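DsbA-like disulfide oxidoreductase (Wolbachia endosymbiont of Drosophila melanogaster, PDB 6EEZ) catalyses thiol-disulfide exchange and acts as a homotrimeric disulfide isomerase. Local coordinates at residues S11-S14 with Q19-D22; K56-I59 with K63-Y66; S84-Y89 with D138-M143. All coordinates share one frame; numbering follows the deposited sequence.

Contact 1 of 3, residues S11-S14 with Q19-D22; sequences SKIS and QIFD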
loop_
_atom_site.group_PDB
_atom_site.type_symbol
_atom_site.label_atom_id
_atom_site.label_comp_id
_atom_site.label_asym_id
_atom_site.label_seq_id
_atom_site.Cartn_x
_atom_site.Cartn_y
_atom_site.Cartn_z
ATOM N N SER A 11 -19.689 3.628 -7.899
ATOM C CA SER A 11 -20.073 2.434 -8.665
ATOM C C SER A 11 -18.854 1.544 -8.991
ATOM O O SER A 11 -18.938 0.320 -8.892
ATOM C CB SER A 11 -20.795 2.829 -9.964
ATOM O OG SER A 11 -22.060 3.448 -9.703
ATOM N N LYS A 12 -17.725 2.143 -9.372
ATOM C CA LYS A 12 -16.535 1.344 -9.689
ATOM C C LYS A 12 -16.022 0.618 -8.442
ATOM O O LYS A 12 -15.682 -0.560 -8.503
ATOM C CB LYS A 12 -15.388 2.191 -10.276
ATOM C CG LYS A 12 -15.581 2.689 -11.714
ATOM C CD LYS A 12 -14.307 3.404 -12.240
ATOM C CE LYS A 12 -14.403 3.687 -13.724
ATOM N NZ LYS A 12 -13.432 4.759 -14.099
ATOM N N ILE A 13 -15.967 1.321 -7.316
ATOM C CA ILE A 13 -15.542 0.695 -6.060
ATOM C C ILE A 13 -16.461 -0.502 -5.756
ATOM O O ILE A 13 -15.964 -1.580 -5.464
ATOM C CB ILE A 13 -15.501 1.731 -4.900
ATOM C CG1 ILE A 13 -14.340 2.709 -5.119
ATOM C CG2 ILE A 13 -15.316 1.043 -3.519
ATOM C CD1 ILE A 13 -14.309 3.905 -4.162
ATOM N N SER A 14 -17.779 -0.360 -5.895
ATOM C CA SER A 14 -18.655 -1.523 -5.731
ATOM C C SER A 14 -18.324 -2.646 -6.723
ATOM O O SER A 14 -18.314 -3.820 -6.345
ATOM C CB SER A 14 -20.136 -1.140 -5.881
ATOM O OG SER A 14 -20.529 -0.261 -4.841
ATOM N N GLN A 19 -11.845 -7.062 -5.144
ATOM C CA GLN A 19 -10.442 -6.865 -5.410
ATOM C C GLN A 19 -9.875 -5.819 -4.452
ATOM O O GLN A 19 -8.925 -6.109 -3.738
ATOM C CB GLN A 19 -10.222 -6.463 -6.864
ATOM C CG GLN A 19 -10.409 -7.608 -7.842
ATOM C CD GLN A 19 -11.874 -8.028 -8.011
ATOM O OE1 GLN A 19 -12.760 -7.188 -8.235
ATOM N NE2 GLN A 19 -12.134 -9.327 -7.891
ATOM N N ILE A 20 -10.472 -4.624 -4.429
ATOM C CA ILE A 20 -10.081 -3.556 -3.512
ATOM C C ILE A 20 -9.951 -4.025 -2.050
ATOM O O ILE A 20 -8.983 -3.695 -1.378
ATOM C CB ILE A 20 -11.099 -2.395 -3.564
ATOM C CG1 ILE A 20 -11.076 -1.745 -4.943
ATOM C CG2 ILE A 20 -10.801 -1.331 -2.512
ATOM C CD1 ILE A 20 -12.225 -0.810 -5.184
ATOM N N PHE A 21 -10.926 -4.774 -1.558
ATOM C CA PHE A 21 -10.902 -5.174 -0.158
ATOM C C PHE A 21 -10.458 -6.624 -0.004
ATOM O O PHE A 21 -10.763 -7.248 0.989
ATOM C CB PHE A 21 -12.271 -4.912 0.476
ATOM C CG PHE A 21 -12.716 -3.470 0.333
ATOM C CD1 PHE A 21 -12.158 -2.477 1.125
ATOM C CD2 PHE A 21 -13.659 -3.105 -0.624
ATOM C CE1 PHE A 21 -12.532 -1.149 0.980
ATOM C CE2 PHE A 21 -14.043 -1.775 -0.781
ATOM C CZ PHE A 21 -13.479 -0.794 0.021
ATOM N N ASP A 22 -9.716 -7.138 -0.986
ATOM C CA ASP A 22 -9.086 -8.469 -0.900
ATOM C C ASP A 22 -8.337 -8.653 0.440
ATOM O O ASP A 22 -7.539 -7.805 0.841
ATOM C CB ASP A 22 -8.125 -8.678 -2.089
ATOM C CG ASP A 22 -7.573 -10.114 -2.193
ATOM O OD1 ASP A 22 -7.098 -10.683 -1.189
ATOM O OD2 ASP A 22 -7.591 -10.677 -3.301
#

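Contact 2 of 3, residues K56-I59 with K63-Y66; sequences KQLI and KIKY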
loop_
_atom_site.group_PDB
_atom_site.type_symbol
_atom_site.label_atom_id
_atom_site.label_comp_id
_atom_site.label_asym_id
_atom_site.label_seq_id
_atom_site.Cartn_x
_atom_site.Cartn_y
_atom_site.Cartn_z
ATOM N N LYS A 56 0.863 6.674 8.569
ATOM C CA LYS A 56 1.158 6.199 9.915
ATOM C C LYS A 56 0.166 6.773 10.936
ATOM O O LYS A 56 -0.430 6.028 11.703
ATOM C CB LYS A 56 2.592 6.555 10.299
ATOM C CG LYS A 56 3.078 5.851 11.525
ATOM C CD LYS A 56 4.508 6.205 11.763
ATOM C CE LYS A 56 5.020 5.653 13.057
ATOM N NZ LYS A 56 6.490 5.854 13.107
ATOM N N GLN A 57 -0.032 8.088 10.926
ATOM C CA GLN A 57 -0.938 8.723 11.870
ATOM C C GLN A 57 -2.387 8.270 11.673
ATOM O O GLN A 57 -3.098 8.052 12.652
ATOM C CB GLN A 57 -0.821 10.250 11.769
ATOM C CG GLN A 57 0.493 10.765 12.349
ATOM C CD GLN A 57 0.720 12.247 12.140
ATOM O OE1 GLN A 57 -0.002 12.898 11.399
ATOM N NE2 GLN A 57 1.740 12.786 12.795
ATOM N N LEU A 58 -2.818 8.098 10.424
ATOM C CA LEU A 58 -4.203 7.712 10.137
ATOM C C LEU A 58 -4.479 6.311 10.648
ATOM O O LEU A 58 -5.556 6.031 11.174
ATOM C CB LEU A 58 -4.491 7.789 8.644
ATOM C CG LEU A 58 -5.970 7.857 8.251
ATOM C CD1 LEU A 58 -6.578 9.197 8.693
ATOM C CD2 LEU A 58 -6.124 7.639 6.723
ATOM N N ILE A 59 -3.484 5.438 10.492
ATOM C CA ILE A 59 -3.522 4.090 11.052
ATOM C C ILE A 59 -3.543 4.125 12.602
ATOM O O ILE A 59 -4.341 3.427 13.229
ATOM C CB ILE A 59 -2.316 3.260 10.497
ATOM C CG1 ILE A 59 -2.552 2.935 9.009
ATOM C CG2 ILE A 59 -2.125 1.969 11.244
ATOM C CD1 ILE A 59 -1.417 2.200 8.338
ATOM N N LYS A 63 -9.015 3.795 14.155
ATOM C CA LYS A 63 -10.407 3.672 13.731
ATOM C C LYS A 63 -10.632 2.781 12.511
ATOM O O LYS A 63 -11.760 2.363 12.254
ATOM C CB LYS A 63 -10.973 5.067 13.465
ATOM C CG LYS A 63 -11.005 5.923 14.718
ATOM C CD LYS A 63 -11.795 7.184 14.514
ATOM C CE LYS A 63 -11.982 7.905 15.838
ATOM N NZ LYS A 63 -12.455 9.300 15.634
ATOM N N ILE A 64 -9.572 2.476 11.773
ATOM C CA ILE A 64 -9.717 1.863 10.462
ATOM C C ILE A 64 -8.921 0.584 10.303
ATOM O O ILE A 64 -8.067 0.251 11.130
ATOM C CB ILE A 64 -9.288 2.843 9.326
ATOM C CG1 ILE A 64 -7.772 3.051 9.323
ATOM C CG2 ILE A 64 -10.030 4.157 9.455
ATOM C CD1 ILE A 64 -7.279 4.011 8.277
ATOM N N LYS A 65 -9.218 -0.130 9.218
ATOM C CA LYS A 65 -8.300 -1.108 8.691
ATOM C C LYS A 65 -7.664 -0.440 7.487
ATOM O O LYS A 65 -8.361 0.151 6.664
ATOM C CB LYS A 65 -8.984 -2.423 8.304
ATOM C CG LYS A 65 -7.989 -3.502 7.861
ATOM C CD LYS A 65 -8.637 -4.870 7.619
ATOM C CE LYS A 65 -9.291 -4.967 6.223
ATOM N NZ LYS A 65 -9.347 -6.381 5.672
ATOM N N TYR A 66 -6.347 -0.527 7.398
ATOM C CA TYR A 66 -5.604 0.029 6.279
ATOM C C TYR A 66 -4.901 -1.089 5.522
ATOM O O TYR A 66 -3.981 -1.726 6.036
ATOM C CB TYR A 66 -4.600 1.054 6.762
ATOM C CG TYR A 66 -3.988 1.901 5.645
ATOM C CD1 TYR A 66 -2.972 1.396 4.831
ATOM C CD2 TYR A 66 -4.420 3.199 5.423
ATOM C CE1 TYR A 66 -2.403 2.182 3.800
ATOM C CE2 TYR A 66 -3.868 3.978 4.414
ATOM C CZ TYR A 66 -2.861 3.467 3.614
ATOM O OH TYR A 66 -2.337 4.263 2.642
HETATM O O HOH W 1 -8.113 5.875 11.989
#

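Contact 3 of 3, residues S84-Y89 with D138-M143; sequences SALAVY and DKIEQM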
loop_
_atom_site.group_PDB
_atom_site.type_symbol
_atom_site.label_atom_id
_atom_site.label_comp_id
_atom_site.label_asym_id
_atom_site.label_seq_id
_atom_site.Cartn_x
_atom_site.Cartn_y
_atom_site.Cartn_z
ATOM N N SER A 84 10.228 -7.137 -2.420
ATOM C CA SER A 84 10.931 -7.372 -1.170
ATOM C C SER A 84 9.963 -7.157 0.000
ATOM O O SER A 84 9.930 -7.945 0.954
ATOM C CB SER A 84 12.153 -6.442 -1.079
ATOM O OG SER A 84 13.034 -6.612 -2.194
ATOM N N ALA A 85 9.149 -6.113 -0.101
ATOM C CA ALA A 85 8.144 -5.813 0.909
ATOM C C ALA A 85 7.245 -7.012 1.158
ATOM O O ALA A 85 7.032 -7.416 2.301
ATOM C CB ALA A 85 7.315 -4.619 0.495
ATOM N N LEU A 86 6.713 -7.597 0.099
ATOM C CA LEU A 86 5.841 -8.742 0.292
ATOM C C LEU A 86 6.643 -9.967 0.748
ATOM O O LEU A 86 6.097 -10.838 1.410
ATOM C CB LEU A 86 5.058 -9.045 -0.980
ATOM C CG LEU A 86 3.973 -8.019 -1.291
ATOM C CD1 LEU A 86 3.313 -8.288 -2.645
ATOM C CD2 LEU A 86 2.932 -8.045 -0.194
ATOM N N ALA A 87 7.934 -10.030 0.426
ATOM C CA ALA A 87 8.744 -11.170 0.844
ATOM C C ALA A 87 8.903 -11.160 2.367
ATOM O O ALA A 87 8.981 -12.211 3.006
ATOM C CB ALA A 87 10.091 -11.155 0.171
ATOM N N VAL A 88 8.934 -9.957 2.926
ATOM C CA VAL A 88 8.922 -9.753 4.367
ATOM C C VAL A 88 7.555 -10.111 4.970
ATOM O O VAL A 88 7.466 -10.781 5.998
ATOM C CB VAL A 88 9.283 -8.283 4.701
ATOM C CG1 VAL A 88 8.952 -7.934 6.152
ATOM C CG2 VAL A 88 10.746 -8.031 4.401
ATOM N N TYR A 89 6.493 -9.642 4.334
ATOM C CA TYR A 89 5.133 -9.915 4.781
ATOM C C TYR A 89 4.884 -11.396 5.033
ATOM O O TYR A 89 4.311 -11.780 6.051
ATOM C CB TYR A 89 4.141 -9.396 3.740
ATOM C CG TYR A 89 2.708 -9.792 3.968
ATOM C CD1 TYR A 89 1.940 -9.171 4.942
ATOM C CD2 TYR A 89 2.108 -10.763 3.177
ATOM C CE1 TYR A 89 0.614 -9.513 5.137
ATOM C CE2 TYR A 89 0.775 -11.116 3.360
ATOM C CZ TYR A 89 0.031 -10.487 4.342
ATOM O OH TYR A 89 -1.288 -10.850 4.526
ATOM N N ASP A 138 5.912 -16.933 -7.142
ATOM C CA ASP A 138 4.647 -16.951 -7.882
ATOM C C ASP A 138 3.575 -16.089 -7.222
ATOM O O ASP A 138 2.838 -15.391 -7.908
ATOM C CB ASP A 138 4.105 -18.373 -8.019
ATOM C CG ASP A 138 4.961 -19.241 -8.894
ATOM O OD1 ASP A 138 5.921 -18.701 -9.486
ATOM O OD2 ASP A 138 4.670 -20.458 -9.000
ATOM N N LYS A 139 3.475 -16.139 -5.893
ATOM C CA LYS A 139 2.361 -15.487 -5.221
ATOM C C LYS A 139 2.591 -13.995 -5.129
ATOM O O LYS A 139 1.658 -13.211 -5.247
ATOM C CB LYS A 139 2.138 -16.062 -3.836
ATOM C CG LYS A 139 0.925 -15.479 -3.149
ATOM C CD LYS A 139 0.008 -16.575 -2.629
ATOM C CE LYS A 139 -0.771 -17.240 -3.760
ATOM N NZ LYS A 139 -1.528 -18.424 -3.274
ATOM N N ILE A 140 3.839 -13.603 -4.916
ATOM C CA ILE A 140 4.198 -12.193 -4.919
ATOM C C ILE A 140 3.938 -11.602 -6.306
ATOM O O ILE A 140 3.398 -10.508 -6.435
ATOM C CB ILE A 140 5.679 -11.986 -4.542
ATOM C CG1 ILE A 140 5.909 -12.416 -3.089
ATOM C CG2 ILE A 140 6.084 -10.532 -4.754
ATOM C CD1 ILE A 140 7.362 -12.573 -2.714
ATOM N N GLU A 141 4.363 -12.327 -7.334
ATOM C CA GLU A 141 4.188 -11.888 -8.702
ATOM C C GLU A 141 2.692 -11.701 -8.978
ATOM O O GLU A 141 2.279 -10.682 -9.514
ATOM C CB GLU A 141 4.816 -12.899 -9.670
ATOM C CG GLU A 141 4.466 -12.687 -11.148
ATOM C CD GLU A 141 5.090 -11.420 -11.732
ATOM O OE1 GLU A 141 5.988 -10.835 -11.081
ATOM O OE2 GLU A 141 4.699 -11.023 -12.854
ATOM N N GLN A 142 1.893 -12.687 -8.576
ATOM C CA GLN A 142 0.443 -12.653 -8.757
ATOM C C GLN A 142 -0.181 -11.454 -8.067
ATOM O O GLN A 142 -1.042 -10.777 -8.646
ATOM C CB GLN A 142 -0.193 -13.941 -8.229
ATOM C CG GLN A 142 -1.654 -14.098 -8.582
ATOM C CD GLN A 142 -2.245 -15.407 -8.083
ATOM O OE1 GLN A 142 -2.686 -15.492 -6.939
ATOM N NE2 GLN A 142 -2.265 -16.436 -8.943
ATOM N N MET A 143 0.261 -11.188 -6.839
ATOM C CA MET A 143 -0.313 -10.091 -6.055
ATOM C C MET A 143 0.005 -8.739 -6.670
ATOM O O MET A 143 -0.824 -7.835 -6.646
ATOM C CB MET A 143 0.187 -10.130 -4.604
ATOM C CG MET A 143 -0.412 -11.252 -3.764
ATOM S SD MET A 143 0.381 -11.432 -2.136
ATOM C CE MET A 143 -0.262 -9.982 -1.308
#

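Contact 1 of 3, residues S11-S14 with Q19-D22
Ile-20 reaches across to Ile-13 with the end of its longer branch. Its CD1 lies 3.7 Å from Ile-13 CA, so the methyl rests on the backbone of helix 3-15 as well as on the side chain. The same CD1 is 4.0 Å from Ile-13 CG2. The two isoleucine side chains cross at about a right angle. In Ile-20 the longer branch leaves beside the backbone N and its outer torsion is extended (chi2 168°), which carries CD1 out to the neighbouring helix.

Ile-13 uses its short branch for a second partner. Its CG2 sits 4.1 Å from Phe-21 CE2, at the ring edge and near the ring plane. One face of that ring is taken by its own neighbour in sequence: Ile-20 CG2 lies over the ring centre, 3.6 Å above the plane. Phe-21 CG is anti to its carbonyl carbon (chi1 -56°), and the ring thereby turns back toward helix 3-15. The contact is wholly apolar across the segments. Phe-21 is the first residue to leave helical geometry after helix 17-20, and Asp-22 N still bonds to Gln-19 O at 3.0 Å.

The group packs against the central sheet. Ile-13 and Ile-20 touch Ile-163 of strand 161-164. Ile-20 and Phe-21 touch Val-38 of strand 36-41, and Leu-150 of helix 137-154 meets Ile-20. The contact thus joins the N-terminal helix and the short helix 17-20 to these two strands and the long helix.

Contact 2 of 3, residues K56-I59 with K63-Y66
Within segment 56-59, Leu-58 is the first residue to meet 63-66, and it does so in two ways. Its side chain packs on the end of Ile-64. Leu-58 CG and Ile-64 CD1 are 4.1 Å apart, and the two side chains cross at about a right angle. Ile-64 CG1 takes the position between backbone N and carbonyl carbon (chi1 71°). With chi2 extended, CD1 is then carried to the helix and also lies 3.9 Å from Leu-58 O.

That carbonyl has a polar partner too. A water donates to Leu-58 O at 2.7 Å and accepts from Lys-63 N at 3.1 Å. It bridges the backbone near the end of the helix to the backbone of the loop residue Lys-63.

Ile-59 follows and turns to Tyr-66. Its longer branch does the touching: CG1 is 3.6 Å from Tyr-66 CB. The methyl CD1 continues along to the base of the ring, 3.7 Å from Tyr-66 CG. It meets the ring obliquely. Tyr-66 CG is anti to the backbone N (chi1 -168°), which sets the direction of the ring from CB. Ile-59 packs at CB and CG, not at OH.

Leu-175 and Arg-179 of helix 175-185 also touch Leu-58, and Phe-97 of helix 96-105 touches Ile-59. Ile-64 and Tyr-66 both touch Ala-37 of strand 36-41. That strand, helix 52-60 and strand 65-70 run in chain order, with the two strands parallel and adjacent. The contact closes the second half of a beta-alpha-beta crossover, a core element of the thioredoxin fold.

Contact 3 of 3, residues S84-Y89 with D138-M143
Leu-86 overlaps Ile-140 and Met-143, which lie one helical turn apart on helix 137-154. Its CB is 4.1 Å from Ile-140 CG1, where the two side chains slide past each other in opposite directions. CD2 of Leu-86 goes to the methionine, 3.9 Å from Met-143 CE, while CD1 lies between Met-143 CB and Ile-140 CG2, 4.1 Å from each. A bend at the last torsion of Met-143 (chi3 73°) puts the terminal methyl against the leucine fork. Ile-140 sends its longer branch to Ala-87, with Ile-140 CD1 4.2 Å from Ala-87 CB and close to the alanine backbone.

The helix axes come within 10.0 Å, with an angle of 124° between their N-to-C directions. Pro-26 meets Leu-86, Phe-90 meets Met-143, and Ile-133 of helix 126-135 meets Ala-87. At the edge of this packing, Glu-141 OE1 forms a salt bridge with Lys-83 NZ of helix 76-91.

All four touching residues are buried. The side chains that meet are apolar, and no polar bond joins the two segments. Polar groups of both segments, such as Glu-141, bond to partners outside the contact. This is consistent with cohesion from close packing and exclusion of water.

The three contacts follow one another along the chain without touching. Contact 1 packs on the central sheet, and contact 2 joins a helix to one of its strands. Their centres are about 19 Å apart, and strand 36-41 receives side chains from both. Contact 3 lies in the helical part, on the opposite side of the chain's centre from contact 2, with about 22 Å between their centres. Helix 137-154 links it to contact 1, about 21 Å away between centres: Leu-150, further along that helix, touches Ile-20. Cys-45 and Cys-48, joined here as a disulfide, are probably the redox pair, as in other thioredoxin-fold enzymes. Tyr-43, just before that pair, touches Ala-85 of segment 84-89.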